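Long-range contact in putative signal recognition particle protein (Chaetomium thermophilum, PDB 5CK4), which binds GTP and GDP as the Arf-like GTPase beta subunit of the signal recognition particle receptor, probably at the endoplasmic reticulum membrane: residues L169-L174 with I216-Q221. Numbering follows the deposited sequence.
Sequences LDAAAL and IAANKQ. With GDP (guanosine-5'-diphosphate), chain C.
Leu169 and Asp170 lie beside Ala218 and Asn219 as two parallel strands run out at the nucleotide end of the sheet. Leu169 N gives its hydrogen to Ala217 O (3.2 Å), Leu169 O receives Asn219 N, and Ala171 N closes the ladder on Asn219 O. The tight part is the apolar face, where Leu169 CD2 packs against Ile216 CG2 at 3.9 Å. The methyl groups of Ala171 and Ala218 meet CB to CB at 4.2 Å; a small side chain at both places lets the turn after strand 159-170 lie against strand 214-219. Contact thins at partly exposed Ala172, whose methyl stays 4.8 Å or more from segment 216-221.

The Asp170-Lys220 side is polar and more open, Asp170 being partly exposed. With its CG anti to the backbone N (chi1 -176°), the carboxylate overhangs the extended Lys220 chain. Lys220 NZ forms a salt bridge with Asp170 OD2 (3.0 Å) from above the carboxylate plane; it also bonds O4' of the GDP ribose and Gly29 O. Ala172 N closes an Asx turn on Asp170 OD1, and Ala173 N, on the same face, extends it to an Asx motif. Replacing Asp170 by an alanine is likely to leave the Lys220 ammonium without its carboxylate mate and the turn without its acceptor. Asn219, whose ND2 bonds Ala30 O, and Lys220 belong to the guanine-recognition motif (NKxD) of P-loop GTPases, completed by Asp222, which bonds GDP through OD1.

Helices 180-201 and 229-249 cover the apolar face, Tyr181 and Leu236 touching Leu169, while strand 291-295 pairs with the far edge of strand 214-219.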
loop_
_atom_site.group_PDB
_atom_site.type_symbol
_atom_site.label_atom_id
_atom_site.label_comp_id
_atom_site.label_asym_id
_atom_site.label_seq_id
_atom_site.Cartn_x
_atom_site.Cartn_y
_atom_site.Cartn_z
ATOM N N LEU A 169 5.620 -4.806 -3.144
ATOM C CA LEU A 169 7.067 -4.921 -2.988
ATOM C C LEU A 169 7.559 -6.217 -3.637
ATOM O O LEU A 169 6.779 -7.160 -3.843
ATOM C CB LEU A 169 7.482 -4.860 -1.502
ATOM C CG LEU A 169 6.890 -5.935 -0.554
ATOM C CD1 LEU A 169 7.730 -7.241 -0.563
ATOM C CD2 LEU A 169 6.777 -5.389 0.857
ATOM N N ASP A 170 8.856 -6.251 -3.930
ATOM C CA ASP A 170 9.519 -7.424 -4.484
ATOM C C ASP A 170 9.968 -8.322 -3.329
ATOM O O ASP A 170 10.932 -8.006 -2.637
ATOM C CB ASP A 170 10.720 -6.952 -5.327
ATOM C CG ASP A 170 11.442 -8.083 -6.027
ATOM O OD1 ASP A 170 11.280 -9.255 -5.628
ATOM O OD2 ASP A 170 12.193 -7.795 -6.982
ATOM N N ALA A 171 9.268 -9.438 -3.110
ATOM C CA ALA A 171 9.599 -10.308 -1.986
ATOM C C ALA A 171 10.937 -11.019 -2.166
ATOM O O ALA A 171 11.512 -11.514 -1.190
ATOM C CB ALA A 171 8.474 -11.337 -1.703
ATOM N N ALA A 172 11.426 -11.080 -3.405
ATOM C CA ALA A 172 12.721 -11.696 -3.660
ATOM C C ALA A 172 13.868 -10.735 -3.332
ATOM O O ALA A 172 14.886 -11.142 -2.775
ATOM C CB ALA A 172 12.826 -12.194 -5.098
ATOM N N ALA A 173 13.683 -9.462 -3.677
ATOM C CA ALA A 173 14.696 -8.449 -3.426
ATOM C C ALA A 173 14.847 -8.240 -1.938
ATOM O O ALA A 173 15.919 -7.901 -1.462
ATOM C CB ALA A 173 14.334 -7.142 -4.100
ATOM N N LEU A 174 13.748 -8.436 -1.223
ATOM C CA LEU A 174 13.714 -8.347 0.230
ATOM C C LEU A 174 14.687 -9.330 0.883
ATOM O O LEU A 174 15.150 -9.110 2.000
ATOM C CB LEU A 174 12.286 -8.611 0.709
ATOM C CG LEU A 174 11.801 -7.953 1.994
ATOM C CD1 LEU A 174 12.034 -6.466 1.934
ATOM C CD2 LEU A 174 10.317 -8.252 2.190
ATOM N N ILE A 216 -0.576 -5.083 1.909
ATOM C CA ILE A 216 0.836 -5.179 1.566
ATOM C C ILE A 216 1.023 -6.433 0.716
ATOM O O ILE A 216 0.968 -7.559 1.210
ATOM C CB ILE A 216 1.740 -5.186 2.807
ATOM C CG1 ILE A 216 1.554 -3.878 3.580
ATOM C CG2 ILE A 216 3.213 -5.356 2.376
ATOM C CD1 ILE A 216 2.168 -3.859 4.959
ATOM N N ALA A 217 1.204 -6.216 -0.581
ATOM C CA ALA A 217 1.252 -7.306 -1.545
ATOM C C ALA A 217 2.701 -7.738 -1.779
ATOM O O ALA A 217 3.496 -7.021 -2.409
ATOM C CB ALA A 217 0.578 -6.874 -2.847
ATOM N N ALA A 218 3.051 -8.898 -1.224
ATOM C CA ALA A 218 4.413 -9.406 -1.326
ATOM C C ALA A 218 4.558 -10.193 -2.625
ATOM O O ALA A 218 4.304 -11.404 -2.651
ATOM C CB ALA A 218 4.754 -10.275 -0.094
ATOM N N ASN A 219 4.956 -9.482 -3.684
ATOM C CA ASN A 219 4.987 -9.973 -5.061
ATOM C C ASN A 219 6.193 -10.871 -5.374
ATOM O O ASN A 219 7.157 -10.918 -4.610
ATOM C CB ASN A 219 4.988 -8.778 -6.036
ATOM C CG ASN A 219 4.644 -9.179 -7.464
ATOM O OD1 ASN A 219 3.938 -10.161 -7.686
ATOM N ND2 ASN A 219 5.144 -8.417 -8.438
ATOM N N LYS A 220 6.123 -11.542 -6.530
ATOM C CA LYS A 220 7.188 -12.406 -7.066
ATOM C C LYS A 220 7.372 -13.697 -6.262
ATOM O O LYS A 220 8.483 -14.213 -6.165
ATOM C CB LYS A 220 8.538 -11.652 -7.257
ATOM C CG LYS A 220 8.385 -10.242 -7.902
ATOM C CD LYS A 220 9.666 -9.711 -8.519
ATOM C CE LYS A 220 9.475 -8.269 -9.011
ATOM N NZ LYS A 220 10.737 -7.694 -9.627
ATOM N N GLN A 221 6.286 -14.231 -5.700
ATOM C CA GLN A 221 6.363 -15.503 -4.973
ATOM C C GLN A 221 6.658 -16.717 -5.876
ATOM O O GLN A 221 6.877 -17.823 -5.383
ATOM C CB GLN A 221 5.097 -15.757 -4.146
ATOM C CG GLN A 221 4.891 -14.772 -3.007
ATOM C CD GLN A 221 5.899 -14.943 -1.891
ATOM O OE1 GLN A 221 6.339 -16.049 -1.599
ATOM N NE2 GLN A 221 6.257 -13.835 -1.242
HETATM P PB GDP C . 7.371 -1.351 -11.591
HETATM O O1B GDP C . 6.285 -0.748 -12.433
HETATM O O2B GDP C . 6.914 -1.413 -10.141
HETATM O O3B GDP C . 8.659 -0.561 -11.628
HETATM O O3A GDP C . 7.697 -2.861 -12.023
HETATM P PA GDP C . 7.503 -3.538 -13.477
HETATM O O1A GDP C . 6.053 -3.766 -13.767
HETATM O O2A GDP C . 8.213 -2.774 -14.565
HETATM O "O5'" GDP C . 8.224 -4.914 -13.118
HETATM C "C5'" GDP C . 9.609 -4.928 -12.808
HETATM C "C4'" GDP C . 10.167 -6.265 -13.267
HETATM O "O4'" GDP C . 9.675 -7.301 -12.414
HETATM C "C3'" GDP C . 9.724 -6.620 -14.680
HETATM O "O3'" GDP C . 10.808 -7.318 -15.295
HETATM C "C2'" GDP C . 8.581 -7.596 -14.475
HETATM O "O2'" GDP C . 8.453 -8.537 -15.538
HETATM C "C1'" GDP C . 9.019 -8.297 -13.208
HETATM N N9 GDP C . 7.883 -8.871 -12.456
HETATM C C8 GDP C . 6.716 -8.274 -12.135
HETATM N N7 GDP C . 5.935 -9.123 -11.410
HETATM C C5 GDP C . 6.628 -10.260 -11.249
HETATM C C6 GDP C . 6.392 -11.559 -10.604
HETATM O O6 GDP C . 5.318 -11.764 -9.991
HETATM N N1 GDP C . 7.379 -12.473 -10.664
HETATM C C2 GDP C . 8.541 -12.257 -11.318
HETATM N N2 GDP C . 9.482 -13.232 -11.351
HETATM N N3 GDP C . 8.821 -11.088 -11.942
HETATM C C4 GDP C . 7.909 -10.086 -11.940
#